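Local structure of lantibiotic dehydratase (Microbispora corallina, 5EHK) at residues A[558-572]-A[628-640]. The protein probably dehydrates serine and threonine residues of the NAI-107 lantibiotic precursor peptide, using glutamyl-tRNA as the source of the activating glutamate. Sequence-based numbering, arbitrary orientation.
Sequences RPLHIQDAVAADVAF and GREVVPALPNMVS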
loop_
_atom_site.group_PDB
_atom_site.type_symbol
_atom_site.label_atom_id
_atom_site.label_comp_id
_atom_site.label_asym_id
_atom_site.label_seq_id
_atom_site.Cartn_x
_atom_site.Cartn_y
_atom_site.Cartn_z
ATOM N N ARG A 558 13.347 -10.684 36.998
ATOM C CA ARG A 558 12.281 -10.620 35.994
ATOM C C ARG A 558 12.214 -11.866 35.108
ATOM O O ARG A 558 13.205 -12.550 34.897
ATOM C CB ARG A 558 12.365 -9.327 35.163
ATOM C CG ARG A 558 13.467 -9.193 34.069
ATOM C CD ARG A 558 13.566 -7.700 33.661
ATOM N NE ARG A 558 14.574 -7.426 32.648
ATOM C CZ ARG A 558 14.392 -7.660 31.350
ATOM N NH1 ARG A 558 13.244 -8.173 30.917
ATOM N NH2 ARG A 558 15.362 -7.405 30.477
ATOM N N PRO A 559 11.013 -12.221 34.658
ATOM C CA PRO A 559 10.933 -13.377 33.761
ATOM C C PRO A 559 11.438 -13.056 32.357
ATOM O O PRO A 559 11.295 -11.923 31.906
ATOM C CB PRO A 559 9.439 -13.712 33.745
ATOM C CG PRO A 559 8.743 -12.462 34.214
ATOM C CD PRO A 559 9.694 -11.734 35.099
ATOM N N LEU A 560 12.063 -14.040 31.709
ATOM C CA LEU A 560 12.524 -13.933 30.327
ATOM C C LEU A 560 11.849 -15.004 29.471
ATOM O O LEU A 560 11.395 -16.029 29.992
ATOM C CB LEU A 560 14.035 -14.082 30.285
ATOM C CG LEU A 560 14.738 -13.090 31.213
ATOM C CD1 LEU A 560 16.240 -13.251 31.134
ATOM C CD2 LEU A 560 14.335 -11.630 30.888
ATOM N N HIS A 561 11.801 -14.802 28.155
ATOM C CA HIS A 561 11.038 -15.714 27.289
ATOM C C HIS A 561 11.929 -16.549 26.384
ATOM O O HIS A 561 11.454 -17.435 25.677
ATOM C CB HIS A 561 10.034 -14.925 26.458
ATOM C CG HIS A 561 10.670 -13.873 25.611
ATOM N ND1 HIS A 561 11.404 -12.831 26.144
ATOM C CD2 HIS A 561 10.710 -13.718 24.270
ATOM C CE1 HIS A 561 11.862 -12.073 25.163
ATOM N NE2 HIS A 561 11.449 -12.586 24.017
ATOM N N ILE A 562 13.222 -16.240 26.400
ATOM C CA ILE A 562 14.233 -17.029 25.705
ATOM C C ILE A 562 15.114 -17.714 26.732
ATOM O O ILE A 562 15.606 -17.065 27.657
ATOM C CB ILE A 562 15.131 -16.154 24.818
ATOM C CG1 ILE A 562 14.291 -15.262 23.874
ATOM C CG2 ILE A 562 16.152 -17.016 24.092
ATOM C CD1 ILE A 562 13.254 -15.980 23.097
ATOM N N GLN A 563 15.312 -19.021 26.583
ATOM C CA GLN A 563 16.118 -19.787 27.539
ATOM C C GLN A 563 17.539 -19.302 27.554
ATOM O O GLN A 563 18.130 -19.058 26.505
ATOM C CB GLN A 563 16.087 -21.275 27.206
ATOM C CG GLN A 563 14.731 -21.856 27.480
ATOM C CD GLN A 563 14.402 -23.048 26.619
ATOM O OE1 GLN A 563 15.292 -23.754 26.130
ATOM N NE2 GLN A 563 13.107 -23.268 26.408
ATOM N N ASP A 564 18.051 -19.144 28.768
ATOM C CA ASP A 564 19.443 -18.806 29.005
ATOM C C ASP A 564 19.802 -17.370 28.635
ATOM O O ASP A 564 20.971 -16.973 28.647
ATOM C CB ASP A 564 20.354 -19.776 28.287
ATOM C CG ASP A 564 21.709 -19.827 28.906
ATOM O OD1 ASP A 564 21.800 -19.618 30.153
ATOM O OD2 ASP A 564 22.664 -20.077 28.141
ATOM N N ALA A 565 18.781 -16.580 28.350
ATOM C CA ALA A 565 18.992 -15.221 27.936
ATOM C C ALA A 565 19.605 -14.383 29.053
ATOM O O ALA A 565 19.340 -14.596 30.230
ATOM C CB ALA A 565 17.679 -14.633 27.496
ATOM N N VAL A 566 20.418 -13.416 28.656
ATOM C CA VAL A 566 20.915 -12.401 29.555
ATOM C C VAL A 566 19.927 -11.262 29.555
ATOM O O VAL A 566 19.562 -10.787 28.495
ATOM C CB VAL A 566 22.223 -11.819 29.035
ATOM C CG1 VAL A 566 22.705 -10.714 29.961
ATOM C CG2 VAL A 566 23.274 -12.920 28.861
ATOM N N ALA A 567 19.515 -10.794 30.729
ATOM C CA ALA A 567 18.608 -9.661 30.815
ATOM C C ALA A 567 19.428 -8.391 30.830
ATOM O O ALA A 567 20.526 -8.373 31.364
ATOM C CB ALA A 567 17.769 -9.754 32.082
ATOM N N ALA A 568 18.917 -7.324 30.237
ATOM C CA ALA A 568 19.623 -6.053 30.292
ATOM C C ALA A 568 18.632 -4.912 30.175
ATOM O O ALA A 568 17.490 -5.122 29.767
ATOM C CB ALA A 568 20.670 -5.971 29.204
ATOM N N ASP A 569 19.073 -3.715 30.546
ATOM C CA ASP A 569 18.269 -2.509 30.432
ATOM C C ASP A 569 18.993 -1.555 29.494
ATOM O O ASP A 569 20.225 -1.424 29.555
ATOM C CB ASP A 569 18.089 -1.856 31.809
ATOM C CG ASP A 569 17.492 -2.826 32.839
ATOM O OD1 ASP A 569 16.386 -3.345 32.562
ATOM O OD2 ASP A 569 18.139 -3.123 33.887
ATOM N N VAL A 570 18.236 -0.931 28.588
ATOM C CA VAL A 570 18.802 0.033 27.648
ATOM C C VAL A 570 18.580 1.383 28.275
ATOM O O VAL A 570 17.507 1.634 28.788
ATOM C CB VAL A 570 18.154 -0.066 26.244
ATOM C CG1 VAL A 570 16.736 -0.564 26.334
ATOM C CG2 VAL A 570 18.212 1.270 25.508
ATOM N N ALA A 571 19.599 2.235 28.267
ATOM C CA ALA A 571 19.466 3.610 28.746
ATOM C C ALA A 571 19.911 4.566 27.643
ATOM O O ALA A 571 20.988 4.389 27.059
ATOM C CB ALA A 571 20.316 3.819 30.020
ATOM N N PHE A 572 19.095 5.558 27.324
ATOM C CA PHE A 572 19.472 6.489 26.255
ATOM C C PHE A 572 19.142 7.954 26.574
ATOM O O PHE A 572 18.264 8.248 27.392
ATOM C CB PHE A 572 18.767 6.103 24.963
ATOM C CG PHE A 572 17.289 6.241 25.043
ATOM C CD1 PHE A 572 16.682 7.470 24.843
ATOM C CD2 PHE A 572 16.501 5.149 25.351
ATOM C CE1 PHE A 572 15.317 7.606 24.948
ATOM C CE2 PHE A 572 15.141 5.267 25.451
ATOM C CZ PHE A 572 14.540 6.496 25.246
ATOM N N GLY A 628 27.474 -16.180 22.662
ATOM C CA GLY A 628 26.429 -17.001 22.083
ATOM C C GLY A 628 25.206 -17.181 22.973
ATOM O O GLY A 628 24.621 -18.266 23.059
ATOM N N ARG A 629 24.823 -16.109 23.650
ATOM C CA ARG A 629 23.592 -16.086 24.405
ATOM C C ARG A 629 22.682 -14.949 23.906
ATOM O O ARG A 629 23.148 -13.934 23.401
ATOM C CB ARG A 629 23.908 -15.915 25.883
ATOM C CG ARG A 629 24.877 -16.961 26.434
ATOM C CD ARG A 629 25.217 -16.698 27.909
ATOM N NE ARG A 629 24.049 -16.630 28.782
ATOM C CZ ARG A 629 24.057 -16.092 30.004
ATOM N NH1 ARG A 629 25.164 -15.558 30.492
ATOM N NH2 ARG A 629 22.948 -16.059 30.735
ATOM N N GLU A 630 21.377 -15.131 23.984
ATOM C CA GLU A 630 20.498 -14.038 23.624
ATOM C C GLU A 630 20.500 -12.960 24.703
ATOM O O GLU A 630 20.929 -13.166 25.828
ATOM C CB GLU A 630 19.090 -14.535 23.314
ATOM C CG GLU A 630 19.062 -15.369 22.030
ATOM C CD GLU A 630 17.729 -15.333 21.303
ATOM O OE1 GLU A 630 16.972 -14.348 21.480
ATOM O OE2 GLU A 630 17.439 -16.295 20.550
ATOM N N VAL A 631 20.053 -11.779 24.328
ATOM C CA VAL A 631 19.936 -10.703 25.268
ATOM C C VAL A 631 18.504 -10.289 25.133
ATOM O O VAL A 631 17.971 -10.271 24.031
ATOM C CB VAL A 631 20.893 -9.551 24.943
ATOM C CG1 VAL A 631 20.590 -8.318 25.812
ATOM C CG2 VAL A 631 22.337 -10.015 25.117
ATOM N N VAL A 632 17.853 -10.060 26.262
ATOM C CA VAL A 632 16.504 -9.548 26.264
ATOM C C VAL A 632 16.494 -8.194 26.949
ATOM O O VAL A 632 16.354 -8.088 28.170
ATOM C CB VAL A 632 15.551 -10.518 26.927
ATOM C CG1 VAL A 632 14.138 -9.934 26.973
ATOM C CG2 VAL A 632 15.605 -11.851 26.187
ATOM N N PRO A 633 16.639 -7.133 26.148
ATOM C CA PRO A 633 16.671 -5.793 26.740
ATOM C C PRO A 633 15.289 -5.328 27.152
ATOM O O PRO A 633 14.285 -5.698 26.540
ATOM C CB PRO A 633 17.217 -4.909 25.618
ATOM C CG PRO A 633 17.155 -5.712 24.392
ATOM C CD PRO A 633 17.016 -7.150 24.729
ATOM N N ALA A 634 15.245 -4.522 28.203
ATOM C CA ALA A 634 14.009 -3.883 28.606
ATOM C C ALA A 634 14.261 -2.387 28.680
ATOM O O ALA A 634 15.417 -1.938 28.802
ATOM C CB ALA A 634 13.552 -4.408 29.943
ATOM N N LEU A 635 13.188 -1.621 28.554
ATOM C CA LEU A 635 13.286 -0.191 28.726
ATOM C C LEU A 635 12.522 0.177 30.013
ATOM O O LEU A 635 11.295 0.263 30.016
ATOM C CB LEU A 635 12.776 0.541 27.485
ATOM C CG LEU A 635 12.881 2.068 27.499
ATOM C CD1 LEU A 635 14.252 2.543 27.958
ATOM C CD2 LEU A 635 12.506 2.672 26.139
ATOM N N PRO A 636 13.256 0.366 31.125
ATOM C CA PRO A 636 12.645 0.475 32.455
ATOM C C PRO A 636 12.075 1.844 32.789
ATOM O O PRO A 636 12.044 2.193 33.963
ATOM C CB PRO A 636 13.824 0.213 33.393
ATOM C CG PRO A 636 14.878 -0.408 32.549
ATOM C CD PRO A 636 14.716 0.217 31.215
ATOM N N ASN A 637 11.600 2.578 31.790
ATOM C CA ASN A 637 10.874 3.809 32.027
ATOM C C ASN A 637 9.742 3.964 31.005
ATOM O O ASN A 637 9.497 3.078 30.194
ATOM C CB ASN A 637 11.818 4.992 31.941
ATOM C CG ASN A 637 12.440 5.146 30.562
ATOM O OD1 ASN A 637 11.730 5.277 29.542
ATOM N ND2 ASN A 637 13.769 5.109 30.514
ATOM N N MET A 638 9.078 5.110 31.026
ATOM C CA MET A 638 7.985 5.339 30.119
ATOM C C MET A 638 8.315 6.406 29.075
ATOM O O MET A 638 7.423 6.995 28.462
ATOM C CB MET A 638 6.724 5.696 30.896
ATOM C CG MET A 638 6.179 4.550 31.692
ATOM S SD MET A 638 5.585 3.197 30.643
ATOM C CE MET A 638 4.222 3.972 29.798
ATOM N N VAL A 639 9.598 6.646 28.840
ATOM C CA VAL A 639 9.950 7.475 27.697
ATOM C C VAL A 639 9.703 6.721 26.394
ATOM O O VAL A 639 10.047 5.548 26.256
ATOM C CB VAL A 639 11.379 7.987 27.805
ATOM C CG1 VAL A 639 11.718 8.887 26.624
ATOM C CG2 VAL A 639 11.530 8.704 29.126
ATOM N N SER A 640 9.081 7.400 25.449
ATOM C CA SER A 640 8.683 6.793 24.189
ATOM C C SER A 640 9.864 6.540 23.263
ATOM O O SER A 640 10.405 7.492 22.688
ATOM C CB SER A 640 7.730 7.733 23.463
ATOM O OG SER A 640 7.454 7.247 22.161
HETATM O O HOH W 1 11.832 -6.931 28.283
HETATM O O HOH W 2 20.535 -17.669 25.087
HETATM O O HOH W 3 16.460 6.056 28.878
#
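Arg629 sets off with CG beside its own backbone N (chi1 -55°), then bends about CG-CD (chi3 56°), and this folds its guanidinium back onto the turn at Asp564. Two nitrogens take the same carbonyl side-on: NE lies 3.1 Å from Asp564 O and NH2 3.0 Å from that oxygen, which sits in the guanidinium plane. The Asp564 carboxylate adds a long salt bridge to NE. Val566 covers one face of the group, its CG2 centred over the guanidinium and 3.5 Å from Arg629 CZ.

At the other end of the loop, Arg558 (chi1 75°, extended from CG to NE) reaches over the strand pair. Its NH2 donates to Val632 O at 2.6 Å, nearly in line with that carbonyl, which also receives a weak bond from Ala568 N. Ala634 CB lies over one guanidinium face, 3.5 Å from Arg558 NH2, and Leu560 CD2 over the opposite one; NE goes on to Ser589. Under the same loop, Val632 CG1 meets the His561 ring at its edge, 3.6 Å from CE1, while CG2 packs on Ala565. Ile562 CG2 rests against the Glu630 carboxylate, whose OE2 is salt-bridged to Arg619.

The backbones pair in parallel, from Val566 N to Glu630 O (2.9 Å) through to Val570 N and Ala634 O. Beyond the pairing, Leu635 CD2 comes to the edge of the Phe572 ring, 3.8 Å from CE2. Val566, Ala568, Val631 and Pro633 share one face of the sheet; the 558-562 loop lies over the other. The contact is one of the parallel strand pairings in a mixed sheet of the lantibiotic dehydratase N-terminal region, with 620-624 antiparallel to 629-634 on one flank and 591-595 parallel to 566-572 on the other.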